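Local coordinates for molybdopterin-guanine dinucleotide biosynthesis adapter protein (Escherichia coli, PDB 1NP6) that binds GTP and hydrolyses it weakly, and may serve as an adapter for efficient biosynthesis and use of the molybdopterin guanine dinucleotide cofactor, at residues B[64-69]-B[75-80]; B[38-43]-B[94-99]; B[85-90]-B[107-112]; B[9-14]-B[20-25]. All coordinates share one frame; numbering follows the deposited sequence.

Contact 1 of 4, residues B[64-69]-B[75-80]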
loop_
_atom_site.group_PDB
_atom_site.type_symbol
_atom_site.label_atom_id
_atom_site.label_comp_id
_atom_site.label_asym_id
_atom_site.label_seq_id
_atom_site.Cartn_x
_atom_site.Cartn_y
_atom_site.Cartn_z
ATOM N N ALA B 64 2.586 -5.510 -13.778
ATOM C CA ALA B 64 1.652 -5.568 -12.641
ATOM C C ALA B 64 1.205 -4.154 -12.246
ATOM O O ALA B 64 2.031 -3.298 -11.928
ATOM C CB ALA B 64 2.271 -6.301 -11.438
ATOM N N ALA B 65 -0.100 -3.909 -12.295
ATOM C CA ALA B 65 -0.661 -2.582 -12.054
ATOM C C ALA B 65 -0.860 -2.252 -10.573
ATOM O O ALA B 65 -0.821 -1.081 -10.184
ATOM C CB ALA B 65 -2.009 -2.435 -12.799
ATOM N N GLN B 66 -1.152 -3.274 -9.779
ATOM C CA GLN B 66 -1.163 -3.155 -8.319
ATOM C C GLN B 66 -0.337 -4.309 -7.757
ATOM O O GLN B 66 -0.428 -5.435 -8.255
ATOM C CB GLN B 66 -2.586 -3.214 -7.761
ATOM C CG GLN B 66 -3.465 -1.924 -8.086
ATOM C CD GLN B 66 -4.883 -2.026 -7.587
ATOM O OE1 GLN B 66 -5.107 -2.312 -6.420
ATOM N NE2 GLN B 66 -5.851 -1.762 -8.465
ATOM N N THR B 67 0.487 -4.015 -6.748
ATOM C CA THR B 67 1.256 -5.065 -6.052
ATOM C C THR B 67 1.060 -4.945 -4.551
ATOM O O THR B 67 0.891 -3.804 -4.036
ATOM C CB THR B 67 2.784 -4.972 -6.348
ATOM O OG1 THR B 67 3.273 -3.640 -6.064
ATOM C CG2 THR B 67 3.073 -5.178 -7.833
ATOM N N ILE B 68 1.110 -6.113 -3.867
ATOM C CA ILE B 68 1.339 -6.181 -2.403
ATOM C C ILE B 68 2.592 -7.038 -2.154
ATOM O O ILE B 68 2.730 -8.134 -2.722
ATOM C CB ILE B 68 0.093 -6.750 -1.618
ATOM C CG1 ILE B 68 -1.068 -5.747 -1.612
ATOM C CG2 ILE B 68 0.404 -7.111 -0.098
ATOM C CD1 ILE B 68 -2.382 -6.331 -1.088
ATOM N N VAL B 69 3.486 -6.524 -1.304
ATOM C CA VAL B 69 4.610 -7.319 -0.733
ATOM C C VAL B 69 4.356 -7.401 0.785
ATOM O O VAL B 69 4.258 -6.352 1.456
ATOM C CB VAL B 69 5.999 -6.678 -1.029
ATOM C CG1 VAL B 69 7.143 -7.526 -0.428
ATOM C CG2 VAL B 69 6.230 -6.500 -2.527
ATOM N N TRP B 75 3.329 -4.931 5.641
ATOM C CA TRP B 75 2.990 -5.166 4.233
ATOM C C TRP B 75 2.724 -3.814 3.542
ATOM O O TRP B 75 2.422 -2.828 4.221
ATOM C CB TRP B 75 1.833 -6.184 4.087
ATOM C CG TRP B 75 0.528 -5.785 4.730
ATOM C CD1 TRP B 75 0.115 -6.055 6.007
ATOM C CD2 TRP B 75 -0.535 -5.037 4.118
ATOM N NE1 TRP B 75 -1.137 -5.535 6.220
ATOM C CE2 TRP B 75 -1.559 -4.903 5.074
ATOM C CE3 TRP B 75 -0.725 -4.474 2.847
ATOM C CZ2 TRP B 75 -2.752 -4.220 4.810
ATOM C CZ3 TRP B 75 -1.909 -3.796 2.584
ATOM C CH2 TRP B 75 -2.909 -3.675 3.562
ATOM N N ALA B 76 2.878 -3.772 2.212
ATOM C CA ALA B 76 2.810 -2.536 1.444
ATOM C C ALA B 76 2.048 -2.767 0.137
ATOM O O ALA B 76 2.330 -3.719 -0.587
ATOM C CB ALA B 76 4.232 -2.006 1.109
ATOM N N LEU B 77 1.095 -1.887 -0.144
ATOM C CA LEU B 77 0.368 -1.910 -1.422
ATOM C C LEU B 77 0.918 -0.803 -2.346
ATOM O O LEU B 77 1.167 0.314 -1.886
ATOM C CB LEU B 77 -1.122 -1.707 -1.136
ATOM C CG LEU B 77 -1.971 -1.399 -2.396
ATOM C CD1 LEU B 77 -2.195 -2.647 -3.259
ATOM C CD2 LEU B 77 -3.281 -0.786 -1.916
ATOM N N MET B 78 1.186 -1.110 -3.621
ATOM C CA MET B 78 1.531 -0.055 -4.564
ATOM C C MET B 78 0.507 -0.049 -5.716
ATOM O O MET B 78 0.134 -1.111 -6.187
ATOM C CB MET B 78 2.957 -0.203 -5.088
ATOM C CG MET B 78 3.444 0.988 -5.950
ATOM S SD MET B 78 3.810 2.529 -5.111
ATOM C CE MET B 78 5.440 2.064 -4.246
ATOM N N THR B 79 0.065 1.144 -6.112
ATOM C CA THR B 79 -0.905 1.339 -7.222
ATOM C C THR B 79 -0.262 2.257 -8.267
ATOM O O THR B 79 0.009 3.423 -8.005
ATOM C CB THR B 79 -2.229 1.938 -6.690
ATOM O OG1 THR B 79 -2.814 1.059 -5.715
ATOM C CG2 THR B 79 -3.327 2.027 -7.812
ATOM N N GLU B 80 0.008 1.714 -9.448
ATOM C CA GLU B 80 0.562 2.494 -10.557
ATOM C C GLU B 80 -0.540 3.395 -11.156
ATOM O O GLU B 80 -1.634 2.905 -11.458
ATOM C CB GLU B 80 1.132 1.537 -11.624
ATOM C CG GLU B 80 2.292 2.089 -12.440
ATOM C CD GLU B 80 3.643 2.028 -11.745
ATOM O OE1 GLU B 80 3.731 1.705 -10.528
ATOM O OE2 GLU B 80 4.645 2.320 -12.434
HETATM O O HOH W 1 -5.336 0.526 -5.326
HETATM O O HOH W 2 3.834 -3.554 -3.251
#
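The W75 indole meets I68 obliquely, its CE3 lying 4.1 Å from I68 CG2, and it also packs on T79 of the second subunit. The Q66 amide is also flat; its chain runs alongside T79, with Q66 CG 3.9 Å from T79 OG1. Water 1 joins the ends of these two side chains, bound to T79 OG1 and, weakly, to Q66 OE1, which also accepts from D97 N of the second subunit. A leucine in place of Q66 would probably leave the D97 amide of the second subunit without its acceptor and cost water 1 its weak link to this strand. I68 and L77 lie on the same face of the hairpin, I68 CG1 against L77 CD1 at 3.7 Å. The other face carries T67, M78, V69 and A76. T67 OG1 sits between its backbone N and carbonyl carbon (chi1 53°), where it lies 3.6 Å from M78 CB and reaches water 2, which donates to A76 O. The two strands are antiparallel. T67 and M78 bond twice, M78 N to T67 O at 2.7 Å and T67 N to M78 O at 3.0 Å; V69 and A76 form a second such pair, and E80 N to A65 O adds a further rung at the end. Beyond that rung, E80 OE1 makes a salt bridge to R60 of helix 53-61. The chemistry is thus layered: five backbone bonds tie the strands together, parallel pairing with the second subunit extends the sheet across the dimer interface, and waters and the partner chain take up the polar ends of buried T67, T79 and Q66.

Contact 2 of 4, residues B[38-43]-B[94-99]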
loop_
_atom_site.group_PDB
_atom_site.type_symbol
_atom_site.label_atom_id
_atom_site.label_comp_id
_atom_site.label_asym_id
_atom_site.label_seq_id
_atom_site.Cartn_x
_atom_site.Cartn_y
_atom_site.Cartn_z
ATOM N N GLY B 38 -3.378 7.578 11.705
ATOM C CA GLY B 38 -2.970 7.364 10.319
ATOM C C GLY B 38 -2.371 8.647 9.750
ATOM O O GLY B 38 -2.566 9.744 10.305
ATOM N N LEU B 39 -1.670 8.506 8.625
ATOM C CA LEU B 39 -1.043 9.616 7.922
ATOM C C LEU B 39 -1.195 9.481 6.399
ATOM O O LEU B 39 -0.896 8.422 5.824
ATOM C CB LEU B 39 0.449 9.695 8.238
ATOM C CG LEU B 39 1.247 10.833 7.556
ATOM C CD1 LEU B 39 0.823 12.214 8.043
ATOM C CD2 LEU B 39 2.734 10.652 7.804
ATOM N N ILE B 40 -1.652 10.555 5.760
ATOM C CA ILE B 40 -1.673 10.642 4.292
ATOM C C ILE B 40 -0.786 11.825 3.869
ATOM O O ILE B 40 -0.989 12.966 4.304
ATOM C CB ILE B 40 -3.123 10.837 3.769
ATOM C CG1 ILE B 40 -4.047 9.724 4.291
ATOM C CG2 ILE B 40 -3.107 10.923 2.235
ATOM C CD1 ILE B 40 -5.573 9.846 3.828
ATOM N N LYS B 41 0.193 11.550 3.020
ATOM C CA LYS B 41 1.216 12.530 2.664
ATOM C C LYS B 41 1.408 12.584 1.142
ATOM O O LYS B 41 1.299 11.560 0.463
ATOM C CB LYS B 41 2.541 12.115 3.328
ATOM C CG LYS B 41 3.727 13.064 3.115
ATOM C CD LYS B 41 4.993 12.556 3.819
ATOM C CE LYS B 41 6.265 12.963 3.060
ATOM N NZ LYS B 41 6.788 14.326 3.421
ATOM N N HIS B 42 1.705 13.770 0.621
ATOM C CA HIS B 42 2.161 13.943 -0.763
ATOM C C HIS B 42 3.686 14.066 -0.839
ATOM O O HIS B 42 4.307 14.655 0.050
ATOM C CB HIS B 42 1.514 15.191 -1.364
ATOM C CG HIS B 42 1.682 15.305 -2.847
ATOM N ND1 HIS B 42 2.626 16.128 -3.427
ATOM C CD2 HIS B 42 1.020 14.714 -3.867
ATOM C CE1 HIS B 42 2.537 16.035 -4.742
ATOM N NE2 HIS B 42 1.571 15.186 -5.035
ATOM N N THR B 43 4.287 13.499 -1.890
ATOM C CA THR B 43 5.725 13.611 -2.118
ATOM C C THR B 43 6.036 13.905 -3.590
ATOM O O THR B 43 5.269 13.534 -4.480
ATOM C CB THR B 43 6.492 12.335 -1.584
ATOM O OG1 THR B 43 7.904 12.579 -1.580
ATOM C CG2 THR B 43 6.348 11.120 -2.510
ATOM N N SER B 94 -10.468 6.159 2.647
ATOM C CA SER B 94 -11.280 4.929 2.601
ATOM C C SER B 94 -10.499 3.641 2.266
ATOM O O SER B 94 -11.009 2.549 2.501
ATOM C CB SER B 94 -12.454 5.079 1.605
ATOM O OG SER B 94 -12.032 4.717 0.303
ATOM N N ARG B 95 -9.306 3.746 1.673
ATOM C CA ARG B 95 -8.498 2.538 1.407
ATOM C C ARG B 95 -7.696 2.118 2.648
ATOM O O ARG B 95 -7.134 1.014 2.686
ATOM C CB ARG B 95 -7.558 2.718 0.214
ATOM C CG ARG B 95 -8.230 3.206 -1.105
ATOM C CD ARG B 95 -9.492 2.456 -1.508
ATOM N NE ARG B 95 -9.234 1.068 -1.902
ATOM C CZ ARG B 95 -10.165 0.135 -2.060
ATOM N NH1 ARG B 95 -11.449 0.426 -1.868
ATOM N NH2 ARG B 95 -9.817 -1.100 -2.419
ATOM N N MET B 96 -7.668 2.981 3.660
ATOM C CA MET B 96 -7.075 2.629 4.972
ATOM C C MET B 96 -7.990 1.684 5.756
ATOM O O MET B 96 -9.207 1.675 5.530
ATOM C CB MET B 96 -6.774 3.898 5.796
ATOM C CG MET B 96 -5.530 4.651 5.318
ATOM S SD MET B 96 -5.223 6.239 6.149
ATOM C CE MET B 96 -3.520 6.266 6.250
ATOM N N ASP B 97 -7.409 0.878 6.654
ATOM C CA ASP B 97 -8.186 0.001 7.532
ATOM C C ASP B 97 -8.547 0.796 8.794
ATOM O O ASP B 97 -7.779 0.824 9.779
ATOM C CB ASP B 97 -7.387 -1.283 7.868
ATOM C CG ASP B 97 -8.179 -2.287 8.724
ATOM O OD1 ASP B 97 -9.372 -2.045 9.007
ATOM O OD2 ASP B 97 -7.676 -3.354 9.165
ATOM N N THR B 98 -9.712 1.450 8.757
ATOM C CA THR B 98 -10.101 2.413 9.801
ATOM C C THR B 98 -10.620 1.759 11.076
ATOM O O THR B 98 -10.808 2.435 12.095
ATOM C CB THR B 98 -11.150 3.440 9.273
ATOM O OG1 THR B 98 -12.050 2.789 8.365
ATOM C CG2 THR B 98 -10.475 4.508 8.421
ATOM N N SER B 99 -10.847 0.451 11.010
ATOM C CA SER B 99 -11.174 -0.351 12.181
ATOM C C SER B 99 -10.046 -0.341 13.230
ATOM O O SER B 99 -10.283 -0.661 14.395
ATOM C CB SER B 99 -11.509 -1.791 11.756
ATOM O OG SER B 99 -10.352 -2.621 11.730
#
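G38, L39 and I40 run extended past M96, yet the two backbones stay well apart: the nearest CA atoms, those of G38 and M96, are 8.2 Å from each other. Segment 38-42 is strand, while 94-99 leaves the end of a helix, passes through M96 and D97 in an open conformation and tightens into a 3-10 turn at T98 and S99. One side chain bridges the gap. M96 is extended as far as its sulfur and then bends at chi3 (143°), an off-staggered value that lays the methyl group against the strand. There M96 CE comes 3.4 Å from L39 O, with the L39 amide and G38 CA close behind, so the methyl rests on main chain as much as on side chain. I40 supplies the apolar wall: its CG1 lies 4.0 Å from M96 CE and 4.1 Å from M96 SD, the two chains passing at an angle. A CB on G38 would stand only 3.3 Å from M96 CE, a tight fit. On the far end of the second segment, S99 OG donates to D97 OD1 at 3.0 Å, on the syn side but 35° out of the carboxylate plane; this bond lies within the turn that holds S99, a residue predicted to bind GTP. The contact sets the chain leaving helix 89-95 beside strand 37-42. That strand pairs with strand 103-107 of its own chain, whose I104 packs on both I40 and M96, and with a parallel strand of the second subunit.

Contact 3 of 4, residues B[85-90]-B[107-112]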
loop_
_atom_site.group_PDB
_atom_site.type_symbol
_atom_site.label_atom_id
_atom_site.label_comp_id
_atom_site.label_asym_id
_atom_site.label_seq_id
_atom_site.Cartn_x
_atom_site.Cartn_y
_atom_site.Cartn_z
ATOM N N GLU B 85 -2.532 11.380 -11.694
ATOM C CA GLU B 85 -2.237 11.308 -10.268
ATOM C C GLU B 85 -3.495 11.094 -9.417
ATOM O O GLU B 85 -4.565 11.632 -9.726
ATOM C CB GLU B 85 -1.532 12.598 -9.837
ATOM C CG GLU B 85 -0.932 12.563 -8.438
ATOM C CD GLU B 85 -0.238 13.855 -8.066
ATOM O OE1 GLU B 85 -0.359 14.839 -8.820
ATOM O OE2 GLU B 85 0.433 13.890 -7.014
ATOM N N GLU B 86 -3.357 10.304 -8.352
ATOM C CA GLU B 86 -4.428 10.144 -7.359
ATOM C C GLU B 86 -4.401 11.260 -6.297
ATOM O O GLU B 86 -3.505 11.296 -5.450
ATOM C CB GLU B 86 -4.345 8.760 -6.682
ATOM C CG GLU B 86 -5.521 8.460 -5.758
ATOM C CD GLU B 86 -6.843 8.401 -6.514
ATOM O OE1 GLU B 86 -7.666 9.324 -6.346
ATOM O OE2 GLU B 86 -7.050 7.437 -7.282
ATOM N N LEU B 87 -5.394 12.149 -6.332
ATOM C CA LEU B 87 -5.479 13.247 -5.364
ATOM C C LEU B 87 -6.811 13.325 -4.613
ATOM O O LEU B 87 -7.103 14.321 -3.956
ATOM C CB LEU B 87 -5.184 14.591 -6.038
ATOM C CG LEU B 87 -3.821 14.810 -6.700
ATOM C CD1 LEU B 87 -3.919 15.992 -7.658
ATOM C CD2 LEU B 87 -2.728 15.055 -5.666
ATOM N N ASP B 88 -7.609 12.270 -4.710
ATOM C CA ASP B 88 -8.927 12.201 -4.070
ATOM C C ASP B 88 -8.729 11.763 -2.621
ATOM O O ASP B 88 -8.546 10.579 -2.350
ATOM C CB ASP B 88 -9.767 11.192 -4.852
ATOM C CG ASP B 88 -11.237 11.154 -4.444
ATOM O OD1 ASP B 88 -11.601 11.467 -3.286
ATOM O OD2 ASP B 88 -12.111 10.763 -5.246
ATOM N N LEU B 89 -8.746 12.734 -1.709
ATOM C CA LEU B 89 -8.521 12.516 -0.275
ATOM C C LEU B 89 -9.486 11.551 0.392
ATOM O O LEU B 89 -9.075 10.729 1.207
ATOM C CB LEU B 89 -8.554 13.846 0.488
ATOM C CG LEU B 89 -7.268 14.672 0.584
ATOM C CD1 LEU B 89 -7.465 15.839 1.543
ATOM C CD2 LEU B 89 -6.075 13.817 1.008
ATOM N N GLN B 90 -10.772 11.654 0.079
ATOM C CA GLN B 90 -11.733 10.754 0.721
ATOM C C GLN B 90 -11.588 9.327 0.206
ATOM O O GLN B 90 -11.834 8.371 0.954
ATOM C CB GLN B 90 -13.192 11.241 0.578
ATOM C CG GLN B 90 -13.520 12.552 1.334
ATOM C CD GLN B 90 -13.562 12.428 2.869
ATOM O OE1 GLN B 90 -13.642 13.442 3.563
ATOM N NE2 GLN B 90 -13.514 11.202 3.390
ATOM N N GLU B 107 -1.132 15.848 5.062
ATOM C CA GLU B 107 -0.032 16.792 4.818
ATOM C C GLU B 107 0.546 16.812 3.374
ATOM O O GLU B 107 0.681 15.772 2.731
ATOM C CB GLU B 107 1.098 16.466 5.806
ATOM C CG GLU B 107 2.446 17.028 5.422
ATOM C CD GLU B 107 3.576 16.261 6.051
ATOM O OE1 GLU B 107 3.588 15.018 5.932
ATOM O OE2 GLU B 107 4.438 16.909 6.675
ATOM N N GLY B 108 0.895 18.004 2.882
ATOM C CA GLY B 108 1.665 18.153 1.649
ATOM C C GLY B 108 0.882 18.334 0.351
ATOM O O GLY B 108 1.478 18.522 -0.720
ATOM N N PHE B 109 -0.444 18.280 0.445
ATOM C CA PHE B 109 -1.323 18.456 -0.720
ATOM C C PHE B 109 -1.613 19.935 -1.009
ATOM O O PHE B 109 -1.805 20.735 -0.088
ATOM C CB PHE B 109 -2.642 17.695 -0.524
ATOM C CG PHE B 109 -2.490 16.180 -0.548
ATOM C CD1 PHE B 109 -2.165 15.477 0.616
ATOM C CD2 PHE B 109 -2.677 15.461 -1.729
ATOM C CE1 PHE B 109 -2.004 14.087 0.599
ATOM C CE2 PHE B 109 -2.530 14.069 -1.758
ATOM C CZ PHE B 109 -2.194 13.381 -0.591
ATOM N N LYS B 110 -1.637 20.283 -2.296
ATOM C CA LYS B 110 -1.968 21.638 -2.752
ATOM C C LYS B 110 -3.373 22.052 -2.311
ATOM O O LYS B 110 -3.581 23.181 -1.859
ATOM C CB LYS B 110 -1.867 21.721 -4.277
ATOM C CG LYS B 110 -0.970 22.835 -4.800
ATOM C CD LYS B 110 -0.912 22.830 -6.328
ATOM C CE LYS B 110 0.248 21.983 -6.846
ATOM N NZ LYS B 110 -0.138 20.551 -6.995
ATOM N N HIS B 111 -4.327 21.131 -2.438
ATOM C CA HIS B 111 -5.701 21.386 -2.034
ATOM C C HIS B 111 -6.173 20.376 -0.993
ATOM O O HIS B 111 -6.217 19.167 -1.262
ATOM C CB HIS B 111 -6.619 21.390 -3.253
ATOM C CG HIS B 111 -6.287 22.459 -4.250
ATOM N ND1 HIS B 111 -7.015 23.624 -4.364
ATOM C CD2 HIS B 111 -5.300 22.539 -5.176
ATOM C CE1 HIS B 111 -6.493 24.374 -5.320
ATOM N NE2 HIS B 111 -5.452 23.739 -5.827
ATOM N N GLU B 112 -6.505 20.884 0.197
ATOM C CA GLU B 112 -6.968 20.068 1.333
ATOM C C GLU B 112 -8.183 20.696 2.013
ATOM O O GLU B 112 -8.048 21.617 2.829
ATOM C CB GLU B 112 -5.841 19.845 2.362
ATOM C CG GLU B 112 -4.471 20.292 1.889
ATOM C CD GLU B 112 -3.357 19.922 2.846
ATOM O OE1 GLU B 112 -2.928 20.807 3.616
ATOM O OE2 GLU B 112 -2.904 18.761 2.802
#
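L87 and L89 approach the F109 ring from different directions; next to this group E85 OE2 is hydrogen-bonded to H42 NE2, and the H42 ring itself meets that of F109 with planes about 55° apart. Across the contact proper the joining is apolar. L89 CD2 sits over one face of F109, 4.2 Å from the ring centroid and 12° off the normal, a CH-pi contact. L87 comes instead to the edge, near the ring plane, where its CD2 is 4.0 Å from F109 CD2. The ring is therefore held on a face by one leucine and at its rim by another. F109 has CG anti to its carbonyl carbon (chi1 -69°), which places the ring where L87 and L89 meet it. L89 uses its other methyl too: CD1 lies 4.3 Å from E112 CA, so this one residue touches both F109 and E112. Within that loop F109 N donates weakly to E112 OE2 at 3.4 Å, folding the glutamate back over the turn. G108 makes the turn possible, since its positive phi would jam a side chain against the preceding carbonyl oxygen. In the other segment D88 takes the N-cap position, its OD1 accepting from F91 N, and caps the start of the helix that carries L89. Around it, F109 packs on I40 of strand 37-42 and on A70 of the second subunit, and E112 on A10 and A12 of strand 8-12; the contact sets the first turn of helix 89-95 against the loop that follows strand 103-107.

Contact 4 of 4, residues B[9-14]-B[20-25]. With SO4 (sulfate ion), chain D.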
loop_
_atom_site.group_PDB
_atom_site.type_symbol
_atom_site.label_atom_id
_atom_site.label_comp_id
_atom_site.label_asym_id
_atom_site.label_seq_id
_atom_site.Cartn_x
_atom_site.Cartn_y
_atom_site.Cartn_z
ATOM N N LEU B 9 -7.697 15.323 9.721
ATOM C CA LEU B 9 -7.165 16.623 10.152
ATOM C C LEU B 9 -5.892 17.003 9.388
ATOM O O LEU B 9 -4.885 16.283 9.437
ATOM C CB LEU B 9 -6.876 16.612 11.670
ATOM C CG LEU B 9 -6.265 17.885 12.283
ATOM C CD1 LEU B 9 -7.262 19.066 12.299
ATOM C CD2 LEU B 9 -5.751 17.599 13.693
ATOM N N ALA B 10 -5.926 18.134 8.689
ATOM C CA ALA B 10 -4.758 18.577 7.925
ATOM C C ALA B 10 -3.886 19.560 8.705
ATOM O O ALA B 10 -4.381 20.322 9.535
ATOM C CB ALA B 10 -5.184 19.203 6.598
ATOM N N PHE B 11 -2.592 19.535 8.403
ATOM C CA PHE B 11 -1.635 20.525 8.864
ATOM C C PHE B 11 -1.098 21.262 7.650
ATOM O O PHE B 11 -0.600 20.642 6.707
ATOM C CB PHE B 11 -0.492 19.850 9.649
ATOM C CG PHE B 11 -0.839 19.594 11.096
ATOM C CD1 PHE B 11 -1.579 18.482 11.452
ATOM C CD2 PHE B 11 -0.484 20.502 12.083
ATOM C CE1 PHE B 11 -1.948 18.264 12.767
ATOM C CE2 PHE B 11 -0.844 20.284 13.408
ATOM C CZ PHE B 11 -1.569 19.165 13.748
ATOM N N ALA B 12 -1.227 22.585 7.662
ATOM C CA ALA B 12 -0.881 23.367 6.494
ATOM C C ALA B 12 0.085 24.488 6.821
ATOM O O ALA B 12 -0.072 25.177 7.830
ATOM C CB ALA B 12 -2.165 23.921 5.828
ATOM N N ALA B 13 1.078 24.668 5.948
ATOM C CA ALA B 13 2.084 25.720 6.066
ATOM C C ALA B 13 2.854 25.916 4.758
ATOM O O ALA B 13 2.964 24.988 3.944
ATOM C CB ALA B 13 3.070 25.422 7.218
ATOM N N TRP B 14 3.374 27.124 4.562
ATOM C CA TRP B 14 4.338 27.399 3.492
ATOM C C TRP B 14 5.564 26.515 3.676
ATOM O O TRP B 14 5.970 26.255 4.808
ATOM C CB TRP B 14 4.824 28.852 3.553
ATOM C CG TRP B 14 3.789 29.930 3.336
ATOM C CD1 TRP B 14 3.016 30.134 2.211
ATOM C CD2 TRP B 14 3.439 30.973 4.255
ATOM N NE1 TRP B 14 2.209 31.232 2.390
ATOM C CE2 TRP B 14 2.441 31.768 3.632
ATOM C CE3 TRP B 14 3.860 31.322 5.543
ATOM C CZ2 TRP B 14 1.863 32.884 4.260
ATOM C CZ3 TRP B 14 3.277 32.429 6.173
ATOM C CH2 TRP B 14 2.291 33.194 5.525
ATOM N N THR B 20 6.749 18.939 8.516
ATOM C CA THR B 20 7.125 17.518 8.703
ATOM C C THR B 20 7.850 17.280 10.044
ATOM O O THR B 20 7.618 16.267 10.728
ATOM C CB THR B 20 7.933 16.920 7.502
ATOM O OG1 THR B 20 9.333 17.188 7.662
ATOM C CG2 THR B 20 7.561 17.572 6.163
ATOM N N THR B 21 8.692 18.238 10.414
ATOM C CA THR B 21 9.395 18.248 11.697
ATOM C C THR B 21 8.434 18.257 12.896
ATOM O O THR B 21 8.660 17.567 13.892
ATOM C CB THR B 21 10.346 19.471 11.742
ATOM O OG1 THR B 21 11.532 19.171 10.997
ATOM C CG2 THR B 21 10.851 19.778 13.155
ATOM N N LEU B 22 7.373 19.056 12.790
ATOM C CA LEU B 22 6.340 19.133 13.810
ATOM C C LEU B 22 5.605 17.803 13.924
ATOM O O LEU B 22 5.421 17.299 15.025
ATOM C CB LEU B 22 5.352 20.283 13.511
ATOM C CG LEU B 22 4.254 20.483 14.576
ATOM C CD1 LEU B 22 4.839 20.732 15.965
ATOM C CD2 LEU B 22 3.310 21.607 14.210
ATOM N N LEU B 23 5.168 17.258 12.783
ATOM C CA LEU B 23 4.466 15.969 12.734
ATOM C C LEU B 23 5.321 14.821 13.293
ATOM O O LEU B 23 4.794 13.898 13.922
ATOM C CB LEU B 23 3.998 15.658 11.323
ATOM C CG LEU B 23 2.552 15.917 10.894
ATOM C CD1 LEU B 23 1.749 16.794 11.844
ATOM C CD2 LEU B 23 2.499 16.445 9.451
ATOM N N LYS B 24 6.635 14.910 13.085
ATOM C CA LYS B 24 7.612 13.948 13.618
ATOM C C LYS B 24 7.569 13.807 15.129
ATOM O O LYS B 24 7.828 12.721 15.641
ATOM C CB LYS B 24 9.041 14.319 13.193
ATOM C CG LYS B 24 9.456 13.747 11.863
ATOM C CD LYS B 24 10.951 13.469 11.832
ATOM C CE LYS B 24 11.596 13.995 10.557
ATOM N NZ LYS B 24 12.925 14.611 10.834
ATOM N N LYS B 25 7.245 14.896 15.835
ATOM C CA LYS B 25 7.096 14.897 17.301
ATOM C C LYS B 25 5.650 14.773 17.814
ATOM O O LYS B 25 5.421 14.332 18.938
ATOM C CB LYS B 25 7.709 16.158 17.929
ATOM C CG LYS B 25 8.841 16.808 17.150
ATOM C CD LYS B 25 9.711 17.652 18.063
ATOM C CE LYS B 25 9.174 19.068 18.196
ATOM N NZ LYS B 25 9.565 19.710 19.488
HETATM S S SO4 D . 8.091 22.143 5.892
HETATM O O1 SO4 D . 7.952 20.738 6.243
HETATM O O2 SO4 D . 6.918 22.913 6.335
HETATM O O3 SO4 D . 9.279 22.646 6.564
HETATM O O4 SO4 D . 8.238 22.281 4.451
#
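F11 and L23 meet with the phenylalanine CG anti to its carbonyl carbon (chi1 -83°) and with L23 modelled at a nearly eclipsed chi2 of 14°, CD1 over the ring. This is the strand-loop-helix unit of a P-loop (Walker A) protein, strand 8-12 leading through the phosphate-binding turn into helix 19-32. L23 CD1 stands 4.0 Å from the centroid of the F11 ring, displaced toward the rim, in a CH-pi contact; its nearest ring atom is F11 CD1, at 3.8 Å. Both L23 torsions lie off the usual rotamers, so its exact placement is doubtful. L22 adds a looser touch, its CD2 lying 4.4 Å from F11 CE2 at an oblique approach. All three side chains are buried, and their packing sets helix 19-32 against strand 8-12 just behind the turn. Strand 116-120 supplies further cover, with I117 and L119 on F11 and L119 on L22 as well; L23 also meets L59 of the second subunit. At the start of the helix the backbone is turned to another use. T20 belongs to the inferred GTP site, and its amide, together with those of G16, G18 and K19, binds a sulfate that probably came from the crystallisation liquor and occupies a position consistent with that of a nucleotide phosphate. These N-H groups, gathered where the helix begins, would favour an anion. T20 N reaches sulfate O1 at 3.1 Å, the bond almost straight at 175°, while T20 CG2 lies beside the same oxygen at 3.2 Å.

From the N terminus, contact 4 closes first, a short loop in which strand 8-12 folds back through the phosphate-binding turn onto helix 19-32. Contact 2 then opens at strand 37-42 and closes only after helix 89-95; the whole of contact 1, the hairpin of strands 66-70 and 74-80, falls within that span. Contact 3 opens at 85-90, before contact 2 has closed, and ends at 107-112, so the two cross, and they touch directly where I40 O meets E107 N. Contact 3 also borders contact 4, E107 packing on T20 and L23. Contacts 2, 3 and 4 involve the parallel sheet or elements beside it, contact 1 lies in the separate hairpin, and all four reach the second subunit.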